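Local coordinates for 1,4-dihydroxy-6-naphtoate synthase (PDB 1ZBM), which probably converts cyclic dehypoxanthinylfutalosinate into 1,4-dihydroxy-6-naphthoate and dihydroxyacetone, a step of menaquinone biosynthesis, at residues H152-D160 against S226-F237. Residues are numbered along the deposited sequence; the frame is centred on the assembly and turned at random.
Sequences HEGQITYAD and SRGLDRERAKRF
Glu153 tucks its CG between its own backbone N and carbonyl carbon (chi1 70°) and then bends at chi2, carrying the carboxylate over to Arg227, while Phe237 CG lies anti to the backbone N (chi1 -178°), which puts the ring face against Glu153 CA and CB. Arg227 takes the carboxylate side-on: NE gives a nearly straight bond to Glu153 OE1 at 2.8 Å, and NH2 reaches the syn lone pair of Glu153 OE2 at 3.1 Å. The NH2 group also pairs with Asp19, so this guanidinium ties together two acids. Nearer the backbone, Glu153 CB sits squarely over the Phe237 face as a CH-pi contact, 4.2 Å from the ring centroid, and Leu229 CD1 packs 3.5 Å from the same CB. Ile156 extends CD1 to Phe237 CB at 3.9 Å, and Ile156 CB lies over one face of the Arg236 guanidinium. Nearer solvent, Arg233 NH2 meets Asp160 OD2 at 2.7 Å in a salt bridge, and Thr157 OG1 also bonds that oxygen. The loop after strand 147-150 thus joins the 226-229 turn and the first turns of helix 231-241 through a greasy centre flanked by ion pairs; Arg227 probably stabilises the negative charge of Glu153, next to His152, the predicted proton acceptor.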
ATOM      1  N   HIS A 152      -7.887  -0.248   0.337  1.00 14.48           N
ATOM      2  CA  HIS A 152      -7.857   1.055  -0.326  1.00 14.71           C
ATOM      3  C   HIS A 152      -8.821   2.040   0.329  1.00 14.60           C
ATOM      4  O   HIS A 152      -9.036   1.975   1.535  1.00 12.16           O
ATOM      5  CB  HIS A 152      -8.158   0.895  -1.815  1.00 15.07           C
ATOM      6  CG  HIS A 152      -7.138   0.073  -2.543  1.00 15.25           C
ATOM      7  ND1 HIS A 152      -5.829   0.479  -2.702  1.00 14.95           N
ATOM      8  CD2 HIS A 152      -7.221  -1.154  -3.111  1.00 13.52           C
ATOM      9  CE1 HIS A 152      -5.152  -0.463  -3.336  1.00 16.96           C
ATOM     10  NE2 HIS A 152      -5.973  -1.466  -3.595  1.00 15.04           N
ATOM     11  N   GLU A 153      -9.407   2.940  -0.454  1.00 14.87           N
ATOM     12  CA  GLU A 153     -10.283   3.954   0.116  1.00 16.45           C
ATOM     13  C   GLU A 153     -11.546   3.425   0.788  1.00 17.09           C
ATOM     14  O   GLU A 153     -12.331   4.195   1.350  1.00 18.49           O
ATOM     15  CB  GLU A 153     -10.652   5.027  -0.929  1.00 18.41           C
ATOM     16  CG  GLU A 153     -11.588   4.568  -2.042  1.00 16.72           C
ATOM     17  CD  GLU A 153     -10.889   3.777  -3.126  1.00 17.35           C
ATOM     18  OE1 GLU A 153     -11.587   3.340  -4.070  1.00 16.99           O
ATOM     19  OE2 GLU A 153      -9.650   3.602  -3.047  1.00 15.51           O
ATOM     20  N   GLY A 154     -11.744   2.112   0.744  1.00 18.48           N
ATOM     21  CA  GLY A 154     -12.915   1.531   1.377  1.00 16.63           C
ATOM     22  C   GLY A 154     -12.860   1.753   2.879  1.00 16.69           C
ATOM     23  O   GLY A 154     -13.886   1.986   3.515  1.00 14.70           O
ATOM     24  N   GLN A 155     -11.649   1.689   3.435  1.00 16.90           N
ATOM     25  CA  GLN A 155     -11.429   1.875   4.868  1.00 17.37           C
ATOM     26  C   GLN A 155     -12.022   3.167   5.438  1.00 17.50           C
ATOM     27  O   GLN A 155     -12.221   3.268   6.647  1.00 20.30           O
ATOM     28  CB  GLN A 155      -9.924   1.791   5.195  1.00 16.53           C
ATOM     29  CG  GLN A 155      -9.026   2.711   4.367  1.00 17.09           C
ATOM     30  CD  GLN A 155      -7.532   2.596   4.708  1.00 17.26           C
ATOM     31  OE1 GLN A 155      -7.070   3.110   5.727  1.00 17.24           O
ATOM     32  NE2 GLN A 155      -6.781   1.913   3.847  1.00 16.13           N
ATOM     33  N   ILE A 156     -12.300   4.153   4.589  1.00 18.61           N
ATOM     34  CA  ILE A 156     -12.893   5.402   5.072  1.00 20.02           C
ATOM     35  C   ILE A 156     -14.208   5.731   4.381  1.00 20.37           C
ATOM     36  O   ILE A 156     -14.692   6.858   4.489  1.00 22.29           O
ATOM     37  CB  ILE A 156     -11.969   6.628   4.856  1.00 21.10           C
ATOM     38  CG1 ILE A 156     -11.838   6.914   3.354  1.00 20.08           C
ATOM     39  CG2 ILE A 156     -10.610   6.390   5.533  1.00 20.02           C
ATOM     40  CD1 ILE A 156     -11.051   8.166   3.035  1.00 21.44           C
ATOM     41  N   THR A 157     -14.772   4.761   3.667  1.00 19.96           N
ATOM     42  CA  THR A 157     -16.026   4.970   2.957  1.00 20.70           C
ATOM     43  C   THR A 157     -17.069   3.876   3.175  1.00 21.43           C
ATOM     44  O   THR A 157     -18.232   4.043   2.803  1.00 19.85           O
ATOM     45  CB  THR A 157     -15.798   5.075   1.443  1.00 22.91           C
ATOM     46  OG1 THR A 157     -17.007   5.514   0.809  1.00 30.46           O
ATOM     47  CG2 THR A 157     -15.411   3.725   0.860  1.00 18.98           C
ATOM     48  N   TYR A 158     -16.661   2.767   3.785  1.00 20.40           N
ATOM     49  CA  TYR A 158     -17.567   1.647   4.013  1.00 20.96           C
ATOM     50  C   TYR A 158     -18.899   2.035   4.655  1.00 21.86           C
ATOM     51  O   TYR A 158     -19.934   1.428   4.365  1.00 22.08           O
ATOM     52  CB  TYR A 158     -16.853   0.555   4.836  1.00 20.19           C
ATOM     53  CG  TYR A 158     -16.524   0.941   6.263  1.00 20.26           C
ATOM     54  CD1 TYR A 158     -17.521   1.025   7.224  1.00 20.62           C
ATOM     55  CD2 TYR A 158     -15.219   1.238   6.650  1.00 21.97           C
ATOM     56  CE1 TYR A 158     -17.235   1.396   8.533  1.00 20.89           C
ATOM     57  CE2 TYR A 158     -14.919   1.615   7.967  1.00 22.02           C
ATOM     58  CZ  TYR A 158     -15.940   1.691   8.898  1.00 20.96           C
ATOM     59  OH  TYR A 158     -15.682   2.084  10.192  1.00 23.51           O
ATOM     60  N   ALA A 159     -18.884   3.050   5.512  1.00 23.38           N
ATOM     61  CA  ALA A 159     -20.111   3.498   6.179  1.00 24.87           C
ATOM     62  C   ALA A 159     -21.192   3.988   5.205  1.00 24.87           C
ATOM     63  O   ALA A 159     -22.382   3.932   5.521  1.00 23.57           O
ATOM     64  CB  ALA A 159     -19.783   4.602   7.195  1.00 25.82           C
ATOM     65  N   ASP A 160     -20.779   4.460   4.029  1.00 25.69           N
ATOM     66  CA  ASP A 160     -21.734   4.949   3.029  1.00 27.22           C
ATOM     67  C   ASP A 160     -22.606   3.819   2.476  1.00 27.71           C
ATOM     68  O   ASP A 160     -23.658   4.073   1.888  1.00 27.72           O
ATOM     69  CB  ASP A 160     -21.027   5.607   1.835  1.00 27.25           C
ATOM     70  CG  ASP A 160     -20.108   6.749   2.233  1.00 27.60           C
ATOM     71  OD1 ASP A 160     -20.351   7.409   3.265  1.00 28.62           O
ATOM     72  OD2 ASP A 160     -19.143   6.999   1.485  1.00 27.94           O
ATOM     73  N   SER A 226      -9.871   8.344  -7.991  1.00 21.17           N
ATOM     74  CA  SER A 226     -10.655   8.635  -6.787  1.00 21.14           C
ATOM     75  C   SER A 226     -11.754   7.620  -6.500  1.00 21.19           C
ATOM     76  O   SER A 226     -12.156   7.439  -5.351  1.00 21.94           O
ATOM     77  CB  SER A 226     -11.278  10.024  -6.890  1.00 20.88           C
ATOM     78  OG  SER A 226     -12.094  10.121  -8.042  1.00 19.83           O
ATOM     79  N   ARG A 227     -12.262   6.977  -7.544  1.00 20.83           N
ATOM     80  CA  ARG A 227     -13.304   5.974  -7.358  1.00 21.42           C
ATOM     81  C   ARG A 227     -14.551   6.531  -6.656  1.00 21.59           C
ATOM     82  O   ARG A 227     -15.022   5.952  -5.678  1.00 22.52           O
ATOM     83  CB  ARG A 227     -12.740   4.802  -6.544  1.00 21.55           C
ATOM     84  CG  ARG A 227     -12.784   3.447  -7.246  1.00 22.74           C
ATOM     85  CD  ARG A 227     -11.397   2.992  -7.722  1.00 22.64           C
ATOM     86  NE  ARG A 227     -10.468   2.829  -6.610  1.00 18.70           N
ATOM     87  CZ  ARG A 227      -9.159   2.630  -6.743  1.00 17.15           C
ATOM     88  NH1 ARG A 227      -8.614   2.563  -7.951  1.00 16.24           N
ATOM     89  NH2 ARG A 227      -8.390   2.525  -5.662  1.00 11.66           N
ATOM     90  N   GLY A 228     -15.076   7.652  -7.151  1.00 21.79           N
ATOM     91  CA  GLY A 228     -16.276   8.235  -6.565  1.00 21.83           C
ATOM     92  C   GLY A 228     -16.063   9.194  -5.402  1.00 23.75           C
ATOM     93  O   GLY A 228     -16.957   9.967  -5.057  1.00 25.74           O
ATOM     94  N   LEU A 229     -14.886   9.143  -4.790  1.00 24.02           N
ATOM     95  CA  LEU A 229     -14.569  10.020  -3.680  1.00 23.10           C
ATOM     96  C   LEU A 229     -14.553  11.461  -4.147  1.00 23.99           C
ATOM     97  O   LEU A 229     -14.058  11.758  -5.233  1.00 24.02           O
ATOM     98  CB  LEU A 229     -13.185   9.700  -3.119  1.00 25.31           C
ATOM     99  CG  LEU A 229     -12.940   8.367  -2.421  1.00 26.60           C
ATOM    100  CD1 LEU A 229     -11.438   8.165  -2.216  1.00 26.54           C
ATOM    101  CD2 LEU A 229     -13.672   8.357  -1.090  1.00 26.49           C
ATOM    102  N   ASP A 230     -15.095  12.353  -3.321  1.00 24.03           N
ATOM    103  CA  ASP A 230     -15.100  13.775  -3.627  1.00 24.16           C
ATOM    104  C   ASP A 230     -13.679  14.268  -3.366  1.00 23.70           C
ATOM    105  O   ASP A 230     -12.850  13.523  -2.832  1.00 23.21           O
ATOM    106  CB  ASP A 230     -16.108  14.488  -2.728  1.00 26.87           C
ATOM    107  CG  ASP A 230     -16.148  13.906  -1.326  1.00 29.77           C
ATOM    108  OD1 ASP A 230     -15.321  14.303  -0.478  1.00 30.41           O
ATOM    109  OD2 ASP A 230     -17.006  13.033  -1.073  1.00 34.44           O
ATOM    110  N   ARG A 231     -13.393  15.511  -3.741  1.00 23.83           N
ATOM    111  CA  ARG A 231     -12.053  16.089  -3.570  1.00 24.15           C
ATOM    112  C   ARG A 231     -11.518  16.118  -2.139  1.00 24.14           C
ATOM    113  O   ARG A 231     -10.339  15.847  -1.900  1.00 21.23           O
ATOM    114  CB  ARG A 231     -12.015  17.507  -4.165  1.00 25.35           C
ATOM    115  CG  ARG A 231     -11.627  17.502  -5.636  1.00 27.19           C
ATOM    116  CD  ARG A 231     -12.137  18.702  -6.434  1.00 30.43           C
ATOM    117  NE  ARG A 231     -11.884  18.485  -7.865  1.00 31.54           N
ATOM    118  CZ  ARG A 231     -12.750  17.936  -8.717  1.00 34.83           C
ATOM    119  NH1 ARG A 231     -12.413  17.767  -9.994  1.00 35.38           N
ATOM    120  NH2 ARG A 231     -13.966  17.597  -8.307  1.00 35.20           N
ATOM    121  N   GLU A 232     -12.386  16.432  -1.186  1.00 23.62           N
ATOM    122  CA  GLU A 232     -11.960  16.502   0.200  1.00 24.64           C
ATOM    123  C   GLU A 232     -11.599  15.135   0.752  1.00 24.01           C
ATOM    124  O   GLU A 232     -10.562  14.958   1.395  1.00 23.12           O
ATOM    125  CB  GLU A 232     -13.059  17.133   1.056  1.00 26.40           C
ATOM    126  CG  GLU A 232     -13.202  18.632   0.831  1.00 30.88           C
ATOM    127  CD  GLU A 232     -11.864  19.366   0.946  1.00 32.30           C
ATOM    128  OE1 GLU A 232     -11.290  19.727  -0.109  1.00 30.61           O
ATOM    129  OE2 GLU A 232     -11.383  19.556   2.089  1.00 32.77           O
ATOM    130  N   ARG A 233     -12.472  14.171   0.497  1.00 22.79           N
ATOM    131  CA  ARG A 233     -12.276  12.812   0.970  1.00 22.93           C
ATOM    132  C   ARG A 233     -11.012  12.218   0.344  1.00 20.99           C
ATOM    133  O   ARG A 233     -10.272  11.478   0.994  1.00 18.07           O
ATOM    134  CB  ARG A 233     -13.495  11.970   0.600  1.00 25.70           C
ATOM    135  CG  ARG A 233     -13.878  10.953   1.644  1.00 26.96           C
ATOM    136  CD  ARG A 233     -15.198  11.322   2.292  1.00 27.29           C
ATOM    137  NE  ARG A 233     -16.036  10.133   2.431  1.00 28.67           N
ATOM    138  CZ  ARG A 233     -17.302  10.148   2.821  1.00 30.22           C
ATOM    139  NH1 ARG A 233     -17.897  11.300   3.118  1.00 32.84           N
ATOM    140  NH2 ARG A 233     -17.970   9.007   2.906  1.00 32.21           N
ATOM    141  N   ALA A 234     -10.766  12.550  -0.919  1.00 18.88           N
ATOM    142  CA  ALA A 234      -9.584  12.049  -1.612  1.00 19.15           C
ATOM    143  C   ALA A 234      -8.303  12.661  -1.030  1.00 20.75           C
ATOM    144  O   ALA A 234      -7.303  11.965  -0.840  1.00 20.28           O
ATOM    145  CB  ALA A 234      -9.681  12.346  -3.101  1.00 17.64           C
ATOM    146  N   LYS A 235      -8.334  13.962  -0.747  1.00 20.87           N
ATOM    147  CA  LYS A 235      -7.174  14.637  -0.179  1.00 22.58           C
ATOM    148  C   LYS A 235      -6.858  13.995   1.166  1.00 22.43           C
ATOM    149  O   LYS A 235      -5.703  13.697   1.480  1.00 21.97           O
ATOM    150  CB  LYS A 235      -7.459  16.129   0.027  1.00 23.48           C
ATOM    151  CG  LYS A 235      -6.488  17.068  -0.676  1.00 25.78           C
ATOM    152  CD  LYS A 235      -6.818  18.523  -0.379  1.00 25.67           C
ATOM    153  CE  LYS A 235      -8.226  18.874  -0.832  1.00 28.64           C
ATOM    154  NZ  LYS A 235      -8.624  20.263  -0.450  1.00 32.27           N
ATOM    155  N   ARG A 236      -7.903  13.779   1.958  1.00 22.01           N
ATOM    156  CA  ARG A 236      -7.767  13.170   3.278  1.00 22.07           C
ATOM    157  C   ARG A 236      -7.121  11.787   3.170  1.00 21.27           C
ATOM    158  O   ARG A 236      -6.224  11.461   3.943  1.00 21.13           O
ATOM    159  CB  ARG A 236      -9.149  13.069   3.936  1.00 23.05           C
ATOM    160  CG  ARG A 236      -9.187  12.372   5.291  1.00 27.12           C
ATOM    161  CD  ARG A 236     -10.641  12.229   5.759  1.00 30.17           C
ATOM    162  NE  ARG A 236     -10.854  11.040   6.588  1.00 33.75           N
ATOM    163  CZ  ARG A 236     -12.038  10.460   6.768  1.00 34.75           C
ATOM    164  NH1 ARG A 236     -12.142   9.382   7.535  1.00 35.69           N
ATOM    165  NH2 ARG A 236     -13.119  10.955   6.175  1.00 35.10           N
ATOM    166  N   PHE A 237      -7.572  10.986   2.205  1.00 20.35           N
ATOM    167  CA  PHE A 237      -7.032   9.642   2.004  1.00 20.70           C
ATOM    168  C   PHE A 237      -5.568   9.686   1.589  1.00 20.18           C
ATOM    169  O   PHE A 237      -4.724   8.973   2.142  1.00 21.07           O
ATOM    170  CB  PHE A 237      -7.825   8.889   0.926  1.00 19.36           C
ATOM    171  CG  PHE A 237      -7.356   7.473   0.707  1.00 17.52           C
ATOM    172  CD1 PHE A 237      -7.565   6.501   1.683  1.00 15.52           C
ATOM    173  CD2 PHE A 237      -6.703   7.116  -0.471  1.00 17.90           C
ATOM    174  CE1 PHE A 237      -7.132   5.197   1.494  1.00 16.09           C
ATOM    175  CE2 PHE A 237      -6.264   5.816  -0.671  1.00 18.66           C
ATOM    176  CZ  PHE A 237      -6.481   4.850   0.316  1.00 18.51           C
TER